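Local coordinates for protein transcription elongation factor SPT6 (Candida glabrata, PDB 3PJP) that uses its tandem SH2 domain to bind the phosphorylated C-terminal repeat domain of RNA polymerase II and probably acts as a histone H3-H4 chaperone during transcription elongation, at residues K28-F33 and E103-E108; F147-K152 and N186-L191; T169-V174 and P179-L184. All blocks are in the same frame, centred on the assembly; numbering follows the deposited sequence.

Contact 1: residues K28-F33 and E103-E108; sequences KERGDF and ELTSNE
Arg30 and Thr105 reach for each other from opposite directions, and one hydrogen bond joins them: Arg30 NH1 donates to Thr105 OG1 at 2.9 Å. The hydroxyl oxygen sits at the edge of the guanidinium, close to its plane, and the bond is fairly straight, with 156° at the hydrogen. The Thr105 methyl CG2 lies alongside, 3.8 Å from Arg30 NH1, a plain van der Waals touch. With CG anti to the backbone N (chi1 173°), the arginine chain runs extended to CD and bends at the CG-CD bond (chi3 -70°). A long side chain thus spans two distant backbones, Arg30 CA and Thr105 CA being 11.7 Å apart. The guanidinium is gripped from several directions: NE donates to Leu51 O, NH2 forms a salt bridge with Asp52, and NH1 also donates to Asn102 OD1, so its rotation is fixed. Thr105 OG1 has a weak bond back to Leu101 O as well. At the root of the arginine, a type II turn from Glu29 to Asp32 is closed by Asp32 N to Glu29 O, and Glu29 N is held by Asp32 OD2 at 2.8 Å. This surface contact ties the loop after the first helix of the SH2 fold, helix 18-25, to the end of its second, helix 86-105, beside the end of strand 44-52.

Contact 2: residues F147-K152 and N186-L191; sequences FYLIFK and NGFKTL
This is a buried, wholly apolar helix-on-sheet contact, in which Phe188 of helix 181-191 packs against Leu149 and Phe151 of strand 146-152 in the second SH2 fold. Residues two apart on a strand share a face, and here both point toward the helix. Phe188 meets them in two different ways. Its edge is turned to Phe151 in a T-shaped (edge-to-face) stack, the ring centroids 4.9 Å apart and the planes at 67°; Phe188 CE1 stands over the middle of the Phe151 ring, while Phe188 CZ comes within 3.6 Å of Phe151 CG. Its own face receives Leu149: the methyl CD1 lies 4.2 Å from the Phe188 ring centroid, only 6° off the normal, a well-centred CH-pi contact. The second methyl slides toward the rim, Leu149 CD2 being 3.5 Å from Phe188 CD1. Phe188 can do both because its ring is carried anti to the backbone N (chi1 160°), which sends it off the helix toward the strand. Further rings extend the cluster, Trp162 meeting Phe151 edge-to-face and Tyr135 lying against Phe188. Ile150, pointing the other way, packs on helix 115-128. A central antiparallel sheet covered by one helix on each face is the hallmark of the SH2 fold, and this aromatic core attaches the second of those helices.

Contact 3: residues T169-V174 and P179-L184; sequences TGFFLV and PTVIQL
Strand 171-173 turns back through strand 176-178 into helix 181-191, and the two segments come closest at the open end of the hairpin, with Gly170 CA 4.1 Å from Pro179 CA. Gly170, at backbone angles open to few other residues, brings no side chain to hold the proline off, and next to it Pro179 CA makes a CA-H...O contact of 3.5 Å with Thr169 O. Past this pinch the packing passes to side chains. Phe171 and Leu173 both point from the strand toward the helix, and Leu184 comes in at about a right angle to each, dividing its two methyls between them: Leu184 CD2 lies 3.8 Å from Phe171 CB, and Leu184 CD1 lies 3.9 Å from Leu173 CB. A chi1 of 170° swings the leucine CG away from its own backbone N and sets one methyl on each strand residue. The Phe171 ring reaches along to the start of the helix, its edge aimed at the carbonyl carbon of Thr180, while its CE2 touches Val181 CG2 at 3.7 Å. That start is well defined, since Thr180 is the N-cap and its OG1 accepts from Gln183 N at 3.0 Å; its carbonyl oxygen meanwhile takes Leu184 N. A second acceptor comes from the preceding SH2 fold, Glu103 OE2 bonding to Val181 N, a place where the helix dipole would probably welcome a negative charge. Phe171 thus sits at a junction: Val164 and Leu166 of strand 159-166 lie beside it in the sheet, Leu100 and Leu104 of helix 86-105 pack against its side chain, and the first turn of helix 181-191 abuts it, so that the tandem domains share a hydrophobic seam.

From the N terminus, contact 1 comes first: it closes the 69-residue loop of the first SH2 fold, bringing the end of helix 86-105 back to the turn before strand 33-37. Only after it is complete does the second fold open contact 2, whose 33-residue loop runs from strand 146-152 to the last helix. Contact 3, a short hairpin-to-helix closure, falls wholly within that loop and seats the beginning of the same helix 181-191. Contacts 2 and 3 touch, Leu173 meeting both Leu149 and Phe188. Leu104, in the 103-108 segment, packs on both Phe147 and Phe171, so this helix end links the first fold to the second.

Contact 1: residues K28-F33 and E103-E108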
loop_
_atom_site.group_PDB
_atom_site.type_symbol
_atom_site.label_atom_id
_atom_site.label_comp_id
_atom_site.label_asym_id
_atom_site.label_seq_id
_atom_site.Cartn_x
_atom_site.Cartn_y
_atom_site.Cartn_z
ATOM N N LYS A 28 -1.364 -10.624 15.374
ATOM C CA LYS A 28 -2.422 -10.996 14.440
ATOM C C LYS A 28 -1.854 -11.312 13.050
ATOM O O LYS A 28 -0.644 -11.442 12.881
ATOM C CB LYS A 28 -3.486 -9.894 14.366
ATOM C CG LYS A 28 -4.142 -9.572 15.714
ATOM C CD LYS A 28 -4.931 -10.754 16.247
ATOM C CE LYS A 28 -5.652 -10.409 17.545
ATOM N NZ LYS A 28 -6.652 -9.317 17.373
ATOM N N GLU A 29 -2.734 -11.450 12.064
ATOM C CA GLU A 29 -2.316 -11.806 10.711
ATOM C C GLU A 29 -2.472 -10.642 9.741
ATOM O O GLU A 29 -3.118 -9.643 10.055
ATOM C CB GLU A 29 -3.118 -13.005 10.202
ATOM C CG GLU A 29 -2.937 -14.269 11.023
ATOM C CD GLU A 29 -1.523 -14.804 10.959
ATOM O OE1 GLU A 29 -1.010 -14.989 9.836
ATOM O OE2 GLU A 29 -0.921 -15.034 12.028
ATOM N N ARG A 30 -1.865 -10.775 8.564
ATOM C CA ARG A 30 -2.018 -9.777 7.509
ATOM C C ARG A 30 -3.499 -9.514 7.260
ATOM O O ARG A 30 -4.287 -10.448 7.103
ATOM C CB ARG A 30 -1.374 -10.248 6.207
ATOM C CG ARG A 30 -1.658 -9.328 5.042
ATOM C CD ARG A 30 -0.996 -9.801 3.749
ATOM N NE ARG A 30 0.460 -9.657 3.790
ATOM C CZ ARG A 30 1.268 -9.981 2.784
ATOM N NH1 ARG A 30 0.775 -10.477 1.657
ATOM N NH2 ARG A 30 2.576 -9.812 2.907
ATOM N N GLY A 31 -3.881 -8.241 7.241
ATOM C CA GLY A 31 -5.264 -7.883 6.970
ATOM C C GLY A 31 -6.074 -7.586 8.218
ATOM O O GLY A 31 -7.104 -6.916 8.143
ATOM N N ASP A 32 -5.616 -8.075 9.373
ATOM C CA ASP A 32 -6.300 -7.766 10.632
ATOM C C ASP A 32 -6.168 -6.284 10.936
ATOM O O ASP A 32 -5.167 -5.663 10.587
ATOM C CB ASP A 32 -5.773 -8.623 11.779
ATOM C CG ASP A 32 -6.257 -10.044 11.689
ATOM O OD1 ASP A 32 -7.387 -10.251 11.192
ATOM O OD2 ASP A 32 -5.514 -10.953 12.097
ATOM N N PHE A 33 -7.193 -5.708 11.554
ATOM C CA PHE A 33 -7.264 -4.262 11.687
ATOM C C PHE A 33 -8.026 -3.854 12.940
ATOM O O PHE A 33 -8.664 -4.676 13.587
ATOM C CB PHE A 33 -7.933 -3.642 10.441
ATOM C CG PHE A 33 -9.397 -3.956 10.324
ATOM C CD1 PHE A 33 -10.359 -3.088 10.836
ATOM C CD2 PHE A 33 -9.811 -5.130 9.738
ATOM C CE1 PHE A 33 -11.715 -3.389 10.742
ATOM C CE2 PHE A 33 -11.172 -5.435 9.647
ATOM C CZ PHE A 33 -12.112 -4.560 10.155
ATOM N N GLU A 103 -2.107 -9.814 -4.026
ATOM C CA GLU A 103 -1.849 -9.967 -5.466
ATOM C C GLU A 103 -0.380 -9.686 -5.781
ATOM O O GLU A 103 0.273 -10.456 -6.492
ATOM C CB GLU A 103 -2.754 -9.052 -6.301
ATOM C CG GLU A 103 -2.729 -9.348 -7.795
ATOM C CD GLU A 103 -3.635 -8.431 -8.592
ATOM O OE1 GLU A 103 -4.706 -8.046 -8.067
ATOM O OE2 GLU A 103 -3.278 -8.102 -9.747
ATOM N N LEU A 104 0.139 -8.587 -5.252
ATOM C CA LEU A 104 1.543 -8.253 -5.507
ATOM C C LEU A 104 2.545 -9.205 -4.836
ATOM O O LEU A 104 3.479 -9.669 -5.492
ATOM C CB LEU A 104 1.848 -6.771 -5.218
ATOM C CG LEU A 104 3.234 -6.245 -5.652
ATOM C CD1 LEU A 104 3.545 -6.632 -7.085
ATOM C CD2 LEU A 104 3.325 -4.732 -5.486
ATOM N N THR A 105 2.359 -9.518 -3.557
ATOM C CA THR A 105 3.329 -10.378 -2.867
ATOM C C THR A 105 3.309 -11.823 -3.370
ATOM O O THR A 105 4.279 -12.559 -3.187
ATOM C CB THR A 105 3.177 -10.350 -1.325
ATOM O OG1 THR A 105 1.927 -10.943 -0.941
ATOM C CG2 THR A 105 3.252 -8.913 -0.818
ATOM N N SER A 106 2.207 -12.221 -4.003
ATOM C CA SER A 106 2.090 -13.574 -4.537
ATOM C C SER A 106 2.728 -13.687 -5.917
ATOM O O SER A 106 2.853 -14.783 -6.465
ATOM C CB SER A 106 0.621 -13.997 -4.620
ATOM O OG SER A 106 -0.080 -13.221 -5.574
ATOM N N ASN A 107 3.136 -12.556 -6.477
ATOM C CA ASN A 107 3.661 -12.554 -7.836
ATOM C C ASN A 107 5.052 -13.163 -7.928
ATOM O O ASN A 107 5.855 -13.037 -7.002
ATOM C CB ASN A 107 3.675 -11.145 -8.409
ATOM C CG ASN A 107 3.792 -11.148 -9.922
ATOM O OD1 ASN A 107 4.890 -11.041 -10.467
ATOM N ND2 ASN A 107 2.664 -11.314 -10.604
ATOM N N GLU A 108 5.343 -13.831 -9.040
ATOM C CA GLU A 108 6.640 -14.488 -9.187
ATOM C C GLU A 108 7.800 -13.507 -9.151
ATOM O O GLU A 108 8.943 -13.893 -8.879
ATOM C CB GLU A 108 6.708 -15.328 -10.466
ATOM C CG GLU A 108 6.445 -14.561 -11.745
ATOM C CD GLU A 108 6.582 -15.435 -12.980
ATOM O OE1 GLU A 108 7.154 -16.543 -12.866
ATOM O OE2 GLU A 108 6.115 -15.013 -14.063
#

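Contact 2: residues F147-K152 and N186-L191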
loop_
_atom_site.group_PDB
_atom_site.type_symbol
_atom_site.label_atom_id
_atom_site.label_comp_id
_atom_site.label_asym_id
_atom_site.label_seq_id
_atom_site.Cartn_x
_atom_site.Cartn_y
_atom_site.Cartn_z
ATOM N N PHE A 147 6.083 -0.135 -2.185
ATOM C CA PHE A 147 6.906 -1.196 -2.715
ATOM C C PHE A 147 8.061 -0.540 -3.471
ATOM O O PHE A 147 7.926 0.576 -4.009
ATOM C CB PHE A 147 6.114 -2.048 -3.704
ATOM C CG PHE A 147 5.038 -2.869 -3.065
ATOM C CD1 PHE A 147 5.272 -4.192 -2.729
ATOM C CD2 PHE A 147 3.798 -2.321 -2.807
ATOM C CE1 PHE A 147 4.281 -4.960 -2.136
ATOM C CE2 PHE A 147 2.800 -3.083 -2.215
ATOM C CZ PHE A 147 3.050 -4.404 -1.880
ATOM N N TYR A 148 9.191 -1.232 -3.519
ATOM C CA TYR A 148 10.231 -0.857 -4.467
ATOM C C TYR A 148 10.021 -1.593 -5.781
ATOM O O TYR A 148 9.534 -2.725 -5.800
ATOM C CB TYR A 148 11.624 -1.195 -3.942
ATOM C CG TYR A 148 11.971 -0.569 -2.629
ATOM C CD1 TYR A 148 12.142 0.804 -2.509
ATOM C CD2 TYR A 148 12.146 -1.359 -1.502
ATOM C CE1 TYR A 148 12.478 1.373 -1.289
ATOM C CE2 TYR A 148 12.473 -0.806 -0.284
ATOM C CZ TYR A 148 12.642 0.557 -0.177
ATOM O OH TYR A 148 12.980 1.086 1.055
ATOM N N LEU A 149 10.368 -0.929 -6.877
ATOM C CA LEU A 149 10.470 -1.550 -8.185
ATOM C C LEU A 149 11.915 -1.341 -8.613
ATOM O O LEU A 149 12.310 -0.229 -8.940
ATOM C CB LEU A 149 9.515 -0.873 -9.166
ATOM C CG LEU A 149 9.627 -1.117 -10.676
ATOM C CD1 LEU A 149 9.878 -2.577 -11.034
ATOM C CD2 LEU A 149 8.358 -0.625 -11.349
ATOM N N ILE A 150 12.699 -2.411 -8.569
ATOM C CA ILE A 150 14.146 -2.328 -8.775
ATOM C C ILE A 150 14.465 -3.077 -10.064
ATOM O O ILE A 150 14.018 -4.212 -10.254
ATOM C CB ILE A 150 14.906 -2.952 -7.600
ATOM C CG1 ILE A 150 14.340 -2.432 -6.270
ATOM C CG2 ILE A 150 16.414 -2.676 -7.715
ATOM C CD1 ILE A 150 15.012 -2.996 -5.040
ATOM N N PHE A 151 15.214 -2.433 -10.953
ATOM C CA PHE A 151 15.406 -2.951 -12.311
ATOM C C PHE A 151 16.735 -2.540 -12.936
ATOM O O PHE A 151 17.357 -1.560 -12.535
ATOM C CB PHE A 151 14.238 -2.542 -13.233
ATOM C CG PHE A 151 14.079 -1.052 -13.413
ATOM C CD1 PHE A 151 14.594 -0.422 -14.529
ATOM C CD2 PHE A 151 13.399 -0.288 -12.481
ATOM C CE1 PHE A 151 14.444 0.946 -14.711
ATOM C CE2 PHE A 151 13.239 1.090 -12.664
ATOM C CZ PHE A 151 13.769 1.702 -13.791
ATOM N N LYS A 152 17.145 -3.307 -13.937
ATOM C CA LYS A 152 18.377 -3.048 -14.663
ATOM C C LYS A 152 18.196 -3.616 -16.063
ATOM O O LYS A 152 17.832 -4.787 -16.226
ATOM C CB LYS A 152 19.539 -3.726 -13.937
ATOM C CG LYS A 152 20.920 -3.379 -14.443
ATOM C CD LYS A 152 21.974 -4.090 -13.592
ATOM C CE LYS A 152 23.392 -3.813 -14.082
ATOM N NZ LYS A 152 23.843 -2.483 -13.621
ATOM N N ASN A 186 3.044 -3.875 -17.316
ATOM C CA ASN A 186 2.941 -3.291 -18.647
ATOM C C ASN A 186 3.181 -1.778 -18.620
ATOM O O ASN A 186 3.826 -1.235 -19.507
ATOM C CB ASN A 186 1.580 -3.606 -19.286
ATOM C CG ASN A 186 1.433 -5.078 -19.662
ATOM O OD1 ASN A 186 2.421 -5.802 -19.780
ATOM N ND2 ASN A 186 0.194 -5.519 -19.867
ATOM N N GLY A 187 2.649 -1.103 -17.611
ATOM C CA GLY A 187 2.843 0.329 -17.459
ATOM C C GLY A 187 4.292 0.691 -17.180
ATOM O O GLY A 187 4.810 1.669 -17.727
ATOM N N PHE A 188 4.940 -0.091 -16.320
ATOM C CA PHE A 188 6.372 0.034 -16.080
ATOM C C PHE A 188 7.151 -0.065 -17.397
ATOM O O PHE A 188 8.001 0.781 -17.694
ATOM C CB PHE A 188 6.820 -1.040 -15.077
ATOM C CG PHE A 188 8.295 -1.333 -15.094
ATOM C CD1 PHE A 188 9.213 -0.351 -14.775
ATOM C CD2 PHE A 188 8.757 -2.606 -15.392
ATOM C CE1 PHE A 188 10.565 -0.628 -14.770
ATOM C CE2 PHE A 188 10.111 -2.891 -15.396
ATOM C CZ PHE A 188 11.012 -1.901 -15.085
ATOM N N LYS A 189 6.862 -1.090 -18.190
ATOM C CA LYS A 189 7.594 -1.283 -19.441
ATOM C C LYS A 189 7.391 -0.114 -20.403
ATOM O O LYS A 189 8.313 0.272 -21.123
ATOM C CB LYS A 189 7.240 -2.624 -20.089
ATOM C CG LYS A 189 7.695 -3.824 -19.263
ATOM C CD LYS A 189 7.243 -5.142 -19.861
ATOM C CE LYS A 189 7.634 -6.306 -18.960
ATOM N NZ LYS A 189 7.164 -7.615 -19.489
ATOM N N THR A 190 6.202 0.474 -20.383
ATOM C CA THR A 190 5.893 1.623 -21.238
ATOM C C THR A 190 6.691 2.855 -20.779
ATOM O O THR A 190 7.219 3.622 -21.597
ATOM C CB THR A 190 4.367 1.884 -21.253
ATOM O OG1 THR A 190 3.714 0.805 -21.932
ATOM C CG2 THR A 190 4.027 3.187 -21.944
ATOM N N LEU A 191 6.801 3.015 -19.465
ATOM C CA LEU A 191 7.526 4.129 -18.873
ATOM C C LEU A 191 9.034 4.019 -19.082
ATOM O O LEU A 191 9.763 4.985 -18.848
ATOM C CB LEU A 191 7.203 4.231 -17.374
ATOM C CG LEU A 191 5.785 4.718 -17.089
ATOM C CD1 LEU A 191 5.415 4.491 -15.630
ATOM C CD2 LEU A 191 5.626 6.190 -17.477
#

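Contact 3: residues T169-V174 and P179-L184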
loop_
_atom_site.group_PDB
_atom_site.type_symbol
_atom_site.label_atom_id
_atom_site.label_comp_id
_atom_site.label_asym_id
_atom_site.label_seq_id
_atom_site.Cartn_x
_atom_site.Cartn_y
_atom_site.Cartn_z
ATOM N N THR A 169 -7.403 1.115 -5.051
ATOM C CA THR A 169 -7.820 0.884 -6.432
ATOM C C THR A 169 -6.738 0.209 -7.269
ATOM O O THR A 169 -7.008 -0.257 -8.370
ATOM C CB THR A 169 -8.283 2.181 -7.133
ATOM O OG1 THR A 169 -7.208 3.124 -7.190
ATOM C CG2 THR A 169 -9.462 2.804 -6.383
ATOM N N GLY A 170 -5.514 0.135 -6.748
ATOM C CA GLY A 170 -4.455 -0.495 -7.513
ATOM C C GLY A 170 -3.081 -0.078 -7.038
ATOM O O GLY A 170 -2.891 0.239 -5.863
ATOM N N PHE A 171 -2.136 -0.049 -7.971
ATOM C CA PHE A 171 -0.736 0.220 -7.670
ATOM C C PHE A 171 -0.314 1.498 -8.374
ATOM O O PHE A 171 -0.285 1.554 -9.623
ATOM C CB PHE A 171 0.126 -0.958 -8.133
ATOM C CG PHE A 171 -0.387 -2.284 -7.678
ATOM C CD1 PHE A 171 -0.075 -2.757 -6.407
ATOM C CD2 PHE A 171 -1.199 -3.053 -8.497
ATOM C CE1 PHE A 171 -0.561 -3.979 -5.971
ATOM C CE2 PHE A 171 -1.687 -4.276 -8.082
ATOM C CZ PHE A 171 -1.367 -4.747 -6.806
ATOM N N PHE A 172 -0.032 2.538 -7.600
ATOM C CA PHE A 172 0.343 3.812 -8.193
ATOM C C PHE A 172 1.822 3.824 -8.542
ATOM O O PHE A 172 2.680 3.617 -7.689
ATOM C CB PHE A 172 -0.007 4.996 -7.287
ATOM C CG PHE A 172 0.295 6.330 -7.906
ATOM C CD1 PHE A 172 -0.628 6.948 -8.742
ATOM C CD2 PHE A 172 1.509 6.955 -7.674
ATOM C CE1 PHE A 172 -0.344 8.175 -9.327
ATOM C CE2 PHE A 172 1.801 8.182 -8.261
ATOM C CZ PHE A 172 0.880 8.791 -9.081
ATOM N N LEU A 173 2.089 4.021 -9.825
ATOM C CA LEU A 173 3.450 4.175 -10.328
ATOM C C LEU A 173 3.511 5.387 -11.254
ATOM O O LEU A 173 2.968 5.356 -12.376
ATOM C CB LEU A 173 3.904 2.908 -11.064
ATOM C CG LEU A 173 5.281 3.002 -11.730
ATOM C CD1 LEU A 173 6.351 3.276 -10.679
ATOM C CD2 LEU A 173 5.604 1.734 -12.517
ATOM N N VAL A 174 4.165 6.445 -10.767
ATOM C CA VAL A 174 4.436 7.671 -11.530
ATOM C C VAL A 174 3.186 8.446 -11.969
ATOM O O VAL A 174 2.995 9.600 -11.577
ATOM C CB VAL A 174 5.337 7.395 -12.749
ATOM C CG1 VAL A 174 5.594 8.684 -13.533
ATOM C CG2 VAL A 174 6.656 6.780 -12.287
ATOM N N PRO A 179 -4.655 -1.010 -12.037
ATOM C CA PRO A 179 -5.581 -1.792 -11.203
ATOM C C PRO A 179 -5.182 -3.247 -10.953
ATOM O O PRO A 179 -5.755 -3.867 -10.043
ATOM C CB PRO A 179 -6.893 -1.748 -11.998
ATOM C CG PRO A 179 -6.747 -0.580 -12.941
ATOM C CD PRO A 179 -5.289 -0.516 -13.272
ATOM N N THR A 180 -4.270 -3.787 -11.753
ATOM C CA THR A 180 -3.786 -5.157 -11.584
ATOM C C THR A 180 -2.259 -5.197 -11.696
ATOM O O THR A 180 -1.642 -4.262 -12.209
ATOM C CB THR A 180 -4.310 -6.091 -12.666
ATOM O OG1 THR A 180 -3.721 -5.731 -13.925
ATOM C CG2 THR A 180 -5.832 -6.012 -12.759
ATOM N N VAL A 181 -1.660 -6.297 -11.250
ATOM C CA VAL A 181 -0.202 -6.440 -11.312
ATOM C C VAL A 181 0.252 -6.536 -12.766
ATOM O O VAL A 181 1.281 -5.993 -13.130
ATOM C CB VAL A 181 0.312 -7.654 -10.506
ATOM C CG1 VAL A 181 1.785 -7.937 -10.840
ATOM C CG2 VAL A 181 0.150 -7.400 -9.031
ATOM N N ILE A 182 -0.537 -7.210 -13.596
ATOM C CA ILE A 182 -0.258 -7.278 -15.026
ATOM C C ILE A 182 -0.211 -5.890 -15.675
ATOM O O ILE A 182 0.690 -5.601 -16.466
ATOM C CB ILE A 182 -1.286 -8.175 -15.753
ATOM C CG1 ILE A 182 -1.060 -9.639 -15.364
ATOM C CG2 ILE A 182 -1.179 -8.002 -17.260
ATOM C CD1 ILE A 182 -2.201 -10.560 -15.723
ATOM N N GLN A 183 -1.181 -5.038 -15.354
ATOM C CA GLN A 183 -1.210 -3.689 -15.925
ATOM C C GLN A 183 -0.057 -2.861 -15.387
ATOM O O GLN A 183 0.503 -2.025 -16.099
ATOM C CB GLN A 183 -2.534 -2.987 -15.616
ATOM C CG GLN A 183 -3.708 -3.348 -16.528
ATOM C CD GLN A 183 -5.026 -2.792 -15.997
ATOM O OE1 GLN A 183 -5.411 -3.078 -14.860
ATOM N NE2 GLN A 183 -5.712 -1.979 -16.803
ATOM N N LEU A 184 0.292 -3.093 -14.125
ATOM C CA LEU A 184 1.432 -2.410 -13.516
ATOM C C LEU A 184 2.737 -2.724 -14.245
ATOM O O LEU A 184 3.541 -1.817 -14.520
ATOM C CB LEU A 184 1.560 -2.819 -12.056
ATOM C CG LEU A 184 2.829 -2.382 -11.311
ATOM C CD1 LEU A 184 2.844 -0.876 -11.169
ATOM C CD2 LEU A 184 2.798 -3.037 -9.934
#